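Local coordinates for pyruvate kinase 1 (Trypanosoma brucei brucei, PDB 4KCT), which catalyses the transfer of a phosphoryl group from phosphoenolpyruvate to ADP, giving pyruvate and ATP, and also has an intrinsic decarboxylase activity, at residues Gly404-Leu409 / Gly488-Thr493. Residues are numbered along the deposited sequence; the frame is centred on the assembly and turned at random.
Sequences GRSARL and GYPNQT. With FDP (2,6-di-O-phosphono-beta-D-fructofuranose), chain F.
Ser-406 and Pro-490 meet in the alpha/beta effector domain of pyruvate kinase, where the N-terminal end of helix 405-412 and the effector loop ahead of strand 492-497 close on fructose 2,6-bisphosphate (FDP), the allosteric activator of trypanosomatid enzymes; the pair illustrates how a ligand can join two segments that share no direct hydrogen bond. Ser-406 OG lies beside the CD-CG side of the proline ring, 3.2 Å from Pro-490 CD, while the CB of Pro-490 rests by the sugar hydroxyl O4 of FDP. The same serine grips one phosphate oxygen twice: its N donates to FDP O4P over 2.9 Å with an N-H...O angle of 158°, and OG donates to that atom at 2.7 Å. This double donation to one oxygen depends on chi1 of -57°, which sets OG beside the backbone N and opposite the carbonyl carbon. The helix dipole probably also favours the anion at this N-terminus.

On the other segment, the N of Gly-488 donates to FDP O1 (2.9 Å, 166°), and its carbonyl O takes a bond from a water that also donates to FDP O6P. That water accepts from Arg-405 NH2 at 2.8 Å, so one molecule connects helix, loop and phosphate. The extended chain of Arg-405 leads its guanidinium away from the phosphate, which it meets through this water, to the loop, where the CB of Tyr-489 sits at its edge; a salt bridge from NH1 to Glu-378 steadies it.

Farther out, Ser-401, Lys-454 and Arg-457 also bind FDP, and Pro-490 packs on Val-480. The loop already meets the second subunit at Tyr-489, which packs on its Tyr-497; farther on, Gln-492 and Thr-493 pair antiparallel with a strand of that subunit, and Asn-491 ND2 donates to its Leu-495 O.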
loop_
_atom_site.group_PDB
_atom_site.type_symbol
_atom_site.label_atom_id
_atom_site.label_comp_id
_atom_site.label_asym_id
_atom_site.label_seq_id
_atom_site.Cartn_x
_atom_site.Cartn_y
_atom_site.Cartn_z
ATOM N N GLY A 404 -9.192 -25.827 -22.354
ATOM C CA GLY A 404 -9.408 -24.391 -22.126
ATOM C C GLY A 404 -8.927 -23.922 -20.759
ATOM O O GLY A 404 -8.744 -22.735 -20.543
ATOM N N ARG A 405 -8.761 -24.854 -19.824
ATOM C CA ARG A 405 -8.544 -24.500 -18.431
ATOM C C ARG A 405 -7.284 -23.601 -18.221
ATOM O O ARG A 405 -7.349 -22.599 -17.514
ATOM C CB ARG A 405 -8.425 -25.756 -17.579
ATOM C CG ARG A 405 -8.393 -25.452 -16.095
ATOM C CD ARG A 405 -8.170 -26.690 -15.234
ATOM N NE ARG A 405 -7.761 -26.274 -13.888
ATOM C CZ ARG A 405 -6.588 -26.560 -13.322
ATOM N NH1 ARG A 405 -6.276 -26.027 -12.147
ATOM N NH2 ARG A 405 -5.783 -27.471 -13.864
ATOM N N SER A 406 -6.160 -23.991 -18.808
ATOM C CA SER A 406 -4.916 -23.230 -18.664
ATOM C C SER A 406 -5.024 -21.871 -19.308
ATOM O O SER A 406 -4.402 -20.916 -18.846
ATOM C CB SER A 406 -3.718 -23.971 -19.274
ATOM O OG SER A 406 -3.562 -25.264 -18.692
ATOM N N ALA A 407 -5.761 -21.770 -20.410
ATOM C CA ALA A 407 -5.930 -20.442 -21.031
ATOM C C ALA A 407 -6.730 -19.507 -20.131
ATOM O O ALA A 407 -6.406 -18.315 -20.008
ATOM C CB ALA A 407 -6.576 -20.558 -22.412
ATOM N N ARG A 408 -7.834 -20.008 -19.579
ATOM C CA ARG A 408 -8.617 -19.216 -18.625
ATOM C C ARG A 408 -7.807 -18.827 -17.375
ATOM O O ARG A 408 -8.026 -17.772 -16.792
ATOM C CB ARG A 408 -9.905 -19.965 -18.223
ATOM C CG ARG A 408 -10.943 -20.017 -19.361
ATOM C CD ARG A 408 -12.290 -20.586 -18.871
ATOM N NE ARG A 408 -12.238 -22.035 -18.778
ATOM C CZ ARG A 408 -12.444 -22.866 -19.795
ATOM N NH1 ARG A 408 -12.772 -22.411 -21.023
ATOM N NH2 ARG A 408 -12.281 -24.156 -19.604
ATOM N N LEU A 409 -6.921 -19.712 -16.943
ATOM C CA LEU A 409 -6.085 -19.449 -15.779
ATOM C C LEU A 409 -5.079 -18.316 -16.024
ATOM O O LEU A 409 -4.803 -17.525 -15.132
ATOM C CB LEU A 409 -5.347 -20.737 -15.360
ATOM C CG LEU A 409 -4.839 -20.861 -13.924
ATOM C CD1 LEU A 409 -5.915 -20.442 -12.894
ATOM C CD2 LEU A 409 -4.377 -22.315 -13.681
ATOM N N GLY A 488 -1.436 -33.424 -17.397
ATOM C CA GLY A 488 -2.685 -33.020 -16.757
ATOM C C GLY A 488 -2.793 -31.505 -16.556
ATOM O O GLY A 488 -3.861 -30.996 -16.300
ATOM N N TYR A 489 -1.670 -30.799 -16.667
ATOM C CA TYR A 489 -1.612 -29.373 -16.358
ATOM C C TYR A 489 -0.235 -28.828 -16.783
ATOM O O TYR A 489 0.704 -29.603 -16.980
ATOM C CB TYR A 489 -1.851 -29.121 -14.854
ATOM C CG TYR A 489 -0.796 -29.711 -13.933
ATOM C CD1 TYR A 489 -0.886 -31.045 -13.486
ATOM C CD2 TYR A 489 0.317 -28.960 -13.542
ATOM C CE1 TYR A 489 0.105 -31.598 -12.666
ATOM C CE2 TYR A 489 1.290 -29.494 -12.691
ATOM C CZ TYR A 489 1.187 -30.816 -12.274
ATOM O OH TYR A 489 2.187 -31.362 -11.487
ATOM N N PRO A 490 -0.116 -27.494 -16.944
ATOM C CA PRO A 490 1.195 -26.922 -17.300
ATOM C C PRO A 490 2.037 -26.662 -16.034
ATOM O O PRO A 490 1.549 -26.059 -15.075
ATOM C CB PRO A 490 0.822 -25.584 -17.962
ATOM C CG PRO A 490 -0.435 -25.159 -17.200
ATOM C CD PRO A 490 -1.195 -26.480 -16.959
ATOM N N ASN A 491 3.278 -27.135 -16.022
ATOM C CA ASN A 491 4.160 -26.886 -14.871
ATOM C C ASN A 491 5.373 -26.043 -15.240
ATOM O O ASN A 491 6.317 -25.947 -14.460
ATOM C CB ASN A 491 4.624 -28.213 -14.239
ATOM C CG ASN A 491 5.659 -28.939 -15.090
ATOM O OD1 ASN A 491 5.535 -29.010 -16.319
ATOM N ND2 ASN A 491 6.749 -29.407 -14.441
ATOM N N GLN A 492 5.358 -25.450 -16.431
ATOM C CA GLN A 492 6.576 -24.853 -16.988
ATOM C C GLN A 492 6.211 -23.512 -17.669
ATOM O O GLN A 492 5.215 -23.439 -18.376
ATOM C CB GLN A 492 7.183 -25.811 -18.035
ATOM C CG GLN A 492 8.408 -25.238 -18.748
ATOM C CD GLN A 492 8.987 -26.205 -19.758
ATOM O OE1 GLN A 492 8.832 -26.032 -20.984
ATOM N NE2 GLN A 492 9.648 -27.222 -19.265
ATOM N N THR A 493 7.053 -22.488 -17.491
ATOM C CA THR A 493 6.977 -21.251 -18.293
ATOM C C THR A 493 8.358 -20.975 -18.844
ATOM O O THR A 493 9.360 -21.130 -18.114
ATOM C CB THR A 493 6.680 -20.019 -17.397
ATOM O OG1 THR A 493 5.707 -20.342 -16.398
ATOM C CG2 THR A 493 6.193 -18.826 -18.237
HETATM P P1 FDP F . -0.378 -31.883 -23.342
HETATM O O1P FDP F . 0.969 -31.312 -23.731
HETATM O O2P FDP F . -1.395 -31.733 -24.444
HETATM O O3P FDP F . -0.331 -33.252 -22.684
HETATM O O1 FDP F . -0.607 -32.815 -20.067
HETATM C C1 FDP F . 0.303 -31.726 -20.254
HETATM C C2 FDP F . -0.455 -30.560 -20.878
HETATM O O2 FDP F . -0.979 -30.881 -22.197
HETATM C C3 FDP F . 0.376 -29.283 -20.948
HETATM O O3 FDP F . 1.341 -29.330 -21.995
HETATM C C4 FDP F . -0.710 -28.262 -21.242
HETATM O O4 FDP F . -0.290 -26.906 -21.014
HETATM C C5 FDP F . -1.791 -28.705 -20.267
HETATM O O5 FDP F . -1.561 -30.145 -20.048
HETATM C C6 FDP F . -3.179 -28.455 -20.843
HETATM O O6 FDP F . -4.125 -28.593 -19.781
HETATM P P2 FDP F . -5.638 -28.056 -20.001
HETATM O O4P FDP F . -5.497 -26.530 -20.129
HETATM O O5P FDP F . -6.075 -28.741 -21.258
HETATM O O6P FDP F . -6.369 -28.477 -18.750
HETATM O O HOH W 1 -5.266 -28.500 -16.433
#